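Local coordinates for protein putative acyl-CoA dehydrogenase (Burkholderia xenovorans, PDB 5JSC) that belongs to the acyl-CoA dehydrogenase family of tetrameric flavoproteins and binds flavin-adenine dinucleotide at the interfaces between its subunits, at residues 271-276 and 344-349; 301-306 and 354-359. All coordinates share one frame; numbering follows the deposited sequence.

Interaction 1 (271-276 and 344-349). With EDO (1,2-ethanediol), chain O.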
loop_
_atom_site.group_PDB
_atom_site.type_symbol
_atom_site.label_atom_id
_atom_site.label_comp_id
_atom_site.label_asym_id
_atom_site.label_seq_id
_atom_site.Cartn_x
_atom_site.Cartn_y
_atom_site.Cartn_z
ATOM N N GLY C 271 9.124 -8.035 18.615
ATOM C CA GLY C 271 10.457 -8.586 18.839
ATOM C C GLY C 271 11.059 -9.199 17.586
ATOM O O GLY C 271 12.232 -8.975 17.269
ATOM N N PHE C 272 10.267 -9.996 16.858
ATOM C CA PHE C 272 10.733 -10.516 15.575
ATOM C C PHE C 272 11.123 -9.375 14.637
ATOM O O PHE C 272 12.165 -9.439 13.967
ATOM C CB PHE C 272 9.651 -11.389 14.932
ATOM C CG PHE C 272 9.392 -12.692 15.656
ATOM C CD1 PHE C 272 10.446 -13.510 16.069
ATOM C CD2 PHE C 272 8.085 -13.107 15.910
ATOM C CE1 PHE C 272 10.201 -14.707 16.724
ATOM C CE2 PHE C 272 7.836 -14.309 16.566
ATOM C CZ PHE C 272 8.894 -15.107 16.980
ATOM N N ALA C 273 10.303 -8.319 14.577
ATOM C CA ALA C 273 10.623 -7.170 13.729
ATOM C C ALA C 273 11.925 -6.501 14.159
ATOM O O ALA C 273 12.740 -6.106 13.311
ATOM C CB ALA C 273 9.470 -6.164 13.734
ATOM N N ARG C 274 12.142 -6.349 15.471
ATOM C CA ARG C 274 13.386 -5.727 15.915
ATOM C C ARG C 274 14.594 -6.560 15.516
ATOM O O ARG C 274 15.651 -6.011 15.173
ATOM C CB ARG C 274 13.371 -5.514 17.429
ATOM C CG ARG C 274 12.408 -4.434 17.893
ATOM C CD ARG C 274 12.778 -3.993 19.302
ATOM N NE ARG C 274 11.798 -3.101 19.932
ATOM C CZ ARG C 274 11.728 -1.786 19.734
ATOM N NH1 ARG C 274 12.549 -1.196 18.880
ATOM N NH2 ARG C 274 10.823 -1.058 20.388
ATOM N N HIS C 275 14.469 -7.889 15.563
ATOM C CA HIS C 275 15.567 -8.731 15.094
ATOM C C HIS C 275 15.837 -8.477 13.614
ATOM O O HIS C 275 16.990 -8.297 13.202
ATOM C CB HIS C 275 15.234 -10.203 15.360
ATOM C CG HIS C 275 16.392 -11.134 15.180
ATOM N ND1 HIS C 275 16.297 -12.488 15.420
ATOM C CD2 HIS C 275 17.665 -10.913 14.775
ATOM C CE1 HIS C 275 17.465 -13.060 15.181
ATOM N NE2 HIS C 275 18.315 -12.126 14.797
ATOM N N ALA C 276 14.777 -8.420 12.800
ATOM C CA ALA C 276 14.957 -8.148 11.373
ATOM C C ALA C 276 15.579 -6.776 11.145
ATOM O O ALA C 276 16.413 -6.603 10.246
ATOM C CB ALA C 276 13.610 -8.252 10.648
ATOM N N GLU C 344 1.031 -7.489 11.203
ATOM C CA GLU C 344 1.107 -7.106 9.796
ATOM C C GLU C 344 2.358 -6.292 9.523
ATOM O O GLU C 344 3.011 -6.470 8.485
ATOM C CB GLU C 344 -0.130 -6.311 9.381
ATOM C CG GLU C 344 -1.427 -7.115 9.363
ATOM C CD GLU C 344 -1.475 -8.149 8.250
ATOM O OE1 GLU C 344 -2.079 -9.219 8.465
ATOM O OE2 GLU C 344 -0.916 -7.892 7.154
ATOM N N GLY C 345 2.707 -5.401 10.452
ATOM C CA GLY C 345 3.898 -4.592 10.278
ATOM C C GLY C 345 5.170 -5.414 10.337
ATOM O O GLY C 345 6.090 -5.205 9.539
ATOM N N ALA C 346 5.245 -6.366 11.275
ATOM C CA ALA C 346 6.441 -7.196 11.376
ATOM C C ALA C 346 6.653 -8.002 10.106
ATOM O O ALA C 346 7.794 -8.196 9.673
ATOM C CB ALA C 346 6.355 -8.130 12.577
ATOM N N GLN C 347 5.568 -8.466 9.483
ATOM C CA GLN C 347 5.697 -9.149 8.197
ATOM C C GLN C 347 6.416 -8.262 7.196
ATOM O O GLN C 347 7.330 -8.712 6.495
ATOM C CB GLN C 347 4.310 -9.534 7.671
ATOM C CG GLN C 347 4.336 -10.251 6.306
ATOM C CD GLN C 347 4.564 -11.746 6.432
ATOM O OE1 GLN C 347 3.900 -12.422 7.222
ATOM N NE2 GLN C 347 5.525 -12.275 5.664
ATOM N N GLN C 348 6.016 -6.989 7.129
ATOM C CA GLN C 348 6.621 -6.059 6.181
ATOM C C GLN C 348 8.078 -5.792 6.516
ATOM O O GLN C 348 8.918 -5.705 5.614
ATOM C CB GLN C 348 5.840 -4.747 6.171
ATOM C CG GLN C 348 4.425 -4.899 5.668
ATOM C CD GLN C 348 3.615 -3.641 5.884
ATOM O OE1 GLN C 348 3.951 -2.810 6.735
ATOM N NE2 GLN C 348 2.546 -3.487 5.111
ATOM N N VAL C 349 8.386 -5.607 7.805
ATOM C CA VAL C 349 9.763 -5.341 8.220
ATOM C C VAL C 349 10.655 -6.521 7.869
ATOM O O VAL C 349 11.755 -6.359 7.325
ATOM C CB VAL C 349 9.806 -5.042 9.729
ATOM C CG1 VAL C 349 11.253 -4.911 10.207
ATOM C CG2 VAL C 349 9.017 -3.767 10.011
HETATM C C1 EDO O . 9.669 -1.381 23.828
HETATM O O1 EDO O . 9.463 -2.126 22.631
HETATM C C2 EDO O . 10.688 -2.090 24.708
HETATM O O2 EDO O . 11.767 -2.576 23.907
#
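Two long helices of the C-terminal helical domain, 250-286 and 332-356, run side by side here, and Ala-273 and Ala-276 of the first meet Ala-346 and Val-349 of the second. The segment axes approach to 8.7 Å and are inclined by only 17°, the two helices running in the same direction. Methyl meets methyl where Ala-273 CB lies 3.9 Å from Ala-346 CB, and the small size of both residues lets their CA atoms come within 4.8 Å of each other.

One turn further on, Val-349 makes its contact with a single branch. Its CG1, anti to the backbone N (chi1 174°), touches both alanines of the facing helix, 4.1 Å from Ala-273 CB and likewise 4.1 Å from Ala-276 CB. The same methyl sits 3.6 Å from the carbonyl O of Ala-273. All four residues are buried, and the side chains that meet are all apolar.

Pointing away from helix 332-356, Arg-274 NH2 donates a fairly straight hydrogen bond of 2.8 Å to O1 of a 1,2-ethanediol, probably from the crystallisation liquor, at the guanidinium edge; Glu-96 holds both the diol and, by a salt bridge, Arg-274 NE. Ile-311 of helix 298-325 and Ile-375 of helix 367-376 add apolar cover around the alanines. Close, nearly parallel packing through small residues joins these two helices within the C-terminal helical bundle of the acyl-CoA dehydrogenase fold.

Interaction 2 (301-306 and 354-359). With FAD (flavin-adenine dinucleotide), chain T.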
loop_
_atom_site.group_PDB
_atom_site.type_symbol
_atom_site.label_atom_id
_atom_site.label_comp_id
_atom_site.label_asym_id
_atom_site.label_seq_id
_atom_site.Cartn_x
_atom_site.Cartn_y
_atom_site.Cartn_z
ATOM N N GLN C 301 17.930 3.667 2.407
ATOM C CA GLN C 301 17.649 4.554 3.533
ATOM C C GLN C 301 16.152 4.684 3.779
ATOM O O GLN C 301 15.703 4.662 4.933
ATOM C CB GLN C 301 18.287 5.913 3.278
ATOM C CG GLN C 301 19.799 5.811 3.249
ATOM C CD GLN C 301 20.470 7.094 2.876
ATOM O OE1 GLN C 301 19.819 8.099 2.634
ATOM N NE2 GLN C 301 21.793 7.071 2.831
ATOM N N ALA C 302 15.362 4.819 2.709
ATOM C CA ALA C 302 13.917 4.943 2.864
ATOM C C ALA C 302 13.302 3.641 3.357
ATOM O O ALA C 302 12.338 3.656 4.135
ATOM C CB ALA C 302 13.292 5.374 1.537
ATOM N N LYS C 303 13.839 2.509 2.905
ATOM C CA LYS C 303 13.333 1.219 3.366
ATOM C C LYS C 303 13.645 1.003 4.840
ATOM O O LYS C 303 12.774 0.563 5.603
ATOM C CB LYS C 303 13.916 0.082 2.527
ATOM C CG LYS C 303 13.426 -1.285 2.948
ATOM C CD LYS C 303 12.930 -2.076 1.742
ATOM C CE LYS C 303 14.035 -2.895 1.124
ATOM N NZ LYS C 303 13.731 -3.246 -0.293
ATOM N N LEU C 304 14.874 1.310 5.262
ATOM C CA LEU C 304 15.218 1.223 6.679
ATOM C C LEU C 304 14.343 2.161 7.495
ATOM O O LEU C 304 13.894 1.806 8.591
ATOM C CB LEU C 304 16.697 1.570 6.884
ATOM C CG LEU C 304 17.722 0.580 6.331
ATOM C CD1 LEU C 304 19.137 1.157 6.395
ATOM C CD2 LEU C 304 17.642 -0.759 7.062
ATOM N N ALA C 305 14.097 3.371 6.976
ATOM C CA ALA C 305 13.262 4.336 7.689
ATOM C C ALA C 305 11.866 3.785 7.923
ATOM O O ALA C 305 11.317 3.914 9.024
ATOM C CB ALA C 305 13.186 5.650 6.914
ATOM N N GLN C 306 11.282 3.156 6.896
ATOM C CA GLN C 306 9.935 2.616 7.037
ATOM C C GLN C 306 9.918 1.431 7.986
ATOM O O GLN C 306 8.960 1.262 8.755
ATOM C CB GLN C 306 9.370 2.219 5.669
ATOM C CG GLN C 306 7.988 1.552 5.778
ATOM C CD GLN C 306 6.900 2.476 6.323
ATOM O OE1 GLN C 306 6.363 2.262 7.426
ATOM N NE2 GLN C 306 6.546 3.487 5.543
ATOM N N VAL C 354 14.733 -9.436 4.439
ATOM C CA VAL C 354 15.069 -10.482 3.472
ATOM C C VAL C 354 15.588 -9.859 2.181
ATOM O O VAL C 354 16.628 -10.261 1.643
ATOM C CB VAL C 354 13.846 -11.378 3.200
ATOM C CG1 VAL C 354 14.114 -12.282 1.997
ATOM C CG2 VAL C 354 13.525 -12.210 4.427
ATOM N N GLN C 355 14.873 -8.853 1.676
ATOM C CA GLN C 355 15.242 -8.241 0.403
ATOM C C GLN C 355 16.621 -7.594 0.478
ATOM O O GLN C 355 17.414 -7.680 -0.476
ATOM C CB GLN C 355 14.180 -7.219 -0.004
ATOM C CG GLN C 355 14.232 -6.814 -1.461
ATOM C CD GLN C 355 13.790 -7.918 -2.413
ATOM O OE1 GLN C 355 13.309 -8.975 -1.994
ATOM N NE2 GLN C 355 13.932 -7.663 -3.711
ATOM N N LEU C 356 16.934 -6.955 1.611
ATOM C CA LEU C 356 18.240 -6.313 1.757
ATOM C C LEU C 356 19.372 -7.329 1.698
ATOM O O LEU C 356 20.478 -7.003 1.239
ATOM C CB LEU C 356 18.301 -5.533 3.079
ATOM C CG LEU C 356 17.475 -4.247 3.165
ATOM C CD1 LEU C 356 17.307 -3.785 4.617
ATOM C CD2 LEU C 356 18.106 -3.141 2.299
ATOM N N TYR C 357 19.112 -8.564 2.137
ATOM C CA TYR C 357 20.127 -9.608 2.126
ATOM C C TYR C 357 20.318 -10.271 0.768
ATOM O O TYR C 357 21.243 -11.079 0.630
ATOM C CB TYR C 357 19.793 -10.682 3.161
ATOM C CG TYR C 357 20.510 -10.437 4.446
ATOM C CD1 TYR C 357 19.952 -9.634 5.428
ATOM C CD2 TYR C 357 21.769 -10.971 4.661
ATOM C CE1 TYR C 357 20.626 -9.384 6.603
ATOM C CE2 TYR C 357 22.441 -10.736 5.835
ATOM C CZ TYR C 357 21.862 -9.941 6.803
ATOM O OH TYR C 357 22.528 -9.688 7.988
ATOM N N GLY C 358 19.484 -9.964 -0.229
ATOM C CA GLY C 358 19.650 -10.617 -1.518
ATOM C C GLY C 358 19.449 -12.119 -1.425
ATOM O O GLY C 358 18.581 -12.613 -0.694
ATOM N N GLY C 359 20.275 -12.863 -2.169
ATOM C CA GLY C 359 20.140 -14.311 -2.182
ATOM C C GLY C 359 20.247 -14.924 -0.799
ATOM O O GLY C 359 19.535 -15.882 -0.471
HETATM P PA FAD T . 23.104 -7.797 -3.347
HETATM O O1A FAD T . 23.744 -7.484 -4.656
HETATM O O2A FAD T . 23.985 -7.646 -2.127
HETATM O O5B FAD T . 21.807 -6.905 -3.208
HETATM C C5B FAD T . 21.085 -6.900 -1.959
HETATM C C4B FAD T . 19.842 -6.081 -2.195
HETATM O O4B FAD T . 20.227 -4.723 -2.480
HETATM C C3B FAD T . 19.029 -6.473 -3.422
HETATM O O3B FAD T . 18.206 -7.617 -3.201
HETATM C C2B FAD T . 18.227 -5.198 -3.684
HETATM O O2B FAD T . 17.051 -5.169 -2.875
HETATM C C1B FAD T . 19.211 -4.100 -3.245
HETATM N N9A FAD T . 19.847 -3.363 -4.334
HETATM C C8A FAD T . 20.649 -3.875 -5.319
HETATM N N7A FAD T . 21.175 -2.969 -6.106
HETATM C C5A FAD T . 20.679 -1.773 -5.607
HETATM C C6A FAD T . 20.878 -0.434 -5.987
HETATM N N6A FAD T . 21.652 -0.059 -7.015
HETATM N N1A FAD T . 20.249 0.523 -5.270
HETATM C C2A FAD T . 19.472 0.153 -4.246
HETATM N N3A FAD T . 19.209 -1.077 -3.797
HETATM C C4A FAD T . 19.853 -2.002 -4.520
HETATM N N1 FAD T . 22.976 -16.201 -9.827
HETATM C C2 FAD T . 23.600 -16.751 -10.908
HETATM O O2 FAD T . 24.596 -16.232 -11.426
HETATM N N3 FAD T . 23.109 -17.908 -11.457
HETATM C C4 FAD T . 21.996 -18.603 -11.025
HETATM O O4 FAD T . 21.699 -19.673 -11.541
HETATM C C4X FAD T . 21.323 -18.006 -9.905
HETATM N N5 FAD T . 20.297 -18.636 -9.394
HETATM C C5X FAD T . 19.766 -18.158 -8.208
HETATM C C6 FAD T . 18.780 -18.909 -7.564
HETATM C C7 FAD T . 18.294 -18.540 -6.315
HETATM C C7M FAD T . 17.257 -19.397 -5.632
HETATM C C8 FAD T . 18.789 -17.381 -5.700
HETATM C C8M FAD T . 18.294 -16.954 -4.341
HETATM C C9 FAD T . 19.758 -16.623 -6.345
HETATM C C9A FAD T . 20.255 -17.001 -7.589
HETATM N N10 FAD T . 21.315 -16.310 -8.213
HETATM C C10 FAD T . 21.892 -16.805 -9.358
HETATM C "C1'" FAD T . 21.879 -15.117 -7.566
HETATM C "C2'" FAD T . 21.010 -13.871 -7.704
HETATM O "O2'" FAD T . 21.033 -13.387 -9.048
HETATM C "C3'" FAD T . 21.519 -12.786 -6.754
HETATM O "O3'" FAD T . 21.222 -13.229 -5.434
HETATM C "C4'" FAD T . 20.898 -11.404 -6.965
HETATM O "O4'" FAD T . 21.383 -10.848 -8.189
HETATM C "C5'" FAD T . 21.179 -10.460 -5.815
HETATM O "O5'" FAD T . 22.609 -10.404 -5.618
HETATM P P FAD T . 23.103 -10.566 -4.090
HETATM O O1P FAD T . 22.551 -11.787 -3.454
HETATM O O2P FAD T . 24.605 -10.518 -4.095
HETATM O O3P FAD T . 22.521 -9.278 -3.358
#
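Apolar packing joins Leu-304 of helix 298-325 to Leu-356 near the C-terminal end of helix 332-356. Their side chains meet at an oblique angle through one methyl each, Leu-304 CD2 lying 3.9 Å from Leu-356 CD1. In one of its two conformers, Lys-303 adds its aliphatic part, with CE 4.2 Å from Leu-356 CG.

In that same conformer the lysine continues across the side chain of Gln-355 at about a right angle, bringing NZ 3.8 Å from Gln-355 CG. Bends at chi2 and chi3 (130° and 91°) turn the lysine chain along this path, and NZ forms a long, weak ion pair with Glu-386 of the second subunit. Gln-355 directs its amide elsewhere: OE1 accepts a hydrogen bond from Arg-376 of the second subunit, and NE2 donates to Glu-386 and to the carbonyl of Arg-379 of that same subunit.

Within 354-359, the hydrogen bonds to flavin-adenine dinucleotide use backbone atoms. The ribose hydroxyl O3B donates to Gln-355 O at 2.8 Å, while Gly-359 N gives O1P of the pyrophosphate a nearly straight bond of 2.8 Å (167°). Between these two grips the chain turns with positive phi at Gly-358, whose CA comes 3.7 Å from FAD O3P.

Leu-304 also packs on Met-277 and Ala-284 of helix 250-286, and Val-368 of helix 367-376 packs on Val-354 and Tyr-357, placing this cofactor-binding end of helix 332-356 among three helices of its own chain and beside the second subunit.

How the interactions relate
Interactions 1 and 2 share helix 332-356, with their centres 12 Å apart and their nearest atoms about 5 Å from each other. The segments alternate along the chain: 271-276, 301-306, 344-349, then 354-359. Helix 332-356 thus packs on helix 250-286 in interaction 1 and, nearer its C-terminal end, on helix 298-325 in interaction 2. All four segments belong to the C-terminal domain, and both contacts lie on the same side of the chain's centre. The same helix thus carries a buried helix-helix contact and, toward its C-terminal end, residues of the flavin-adenine dinucleotide pocket, where the second subunit supplies further cofactor-binding residues.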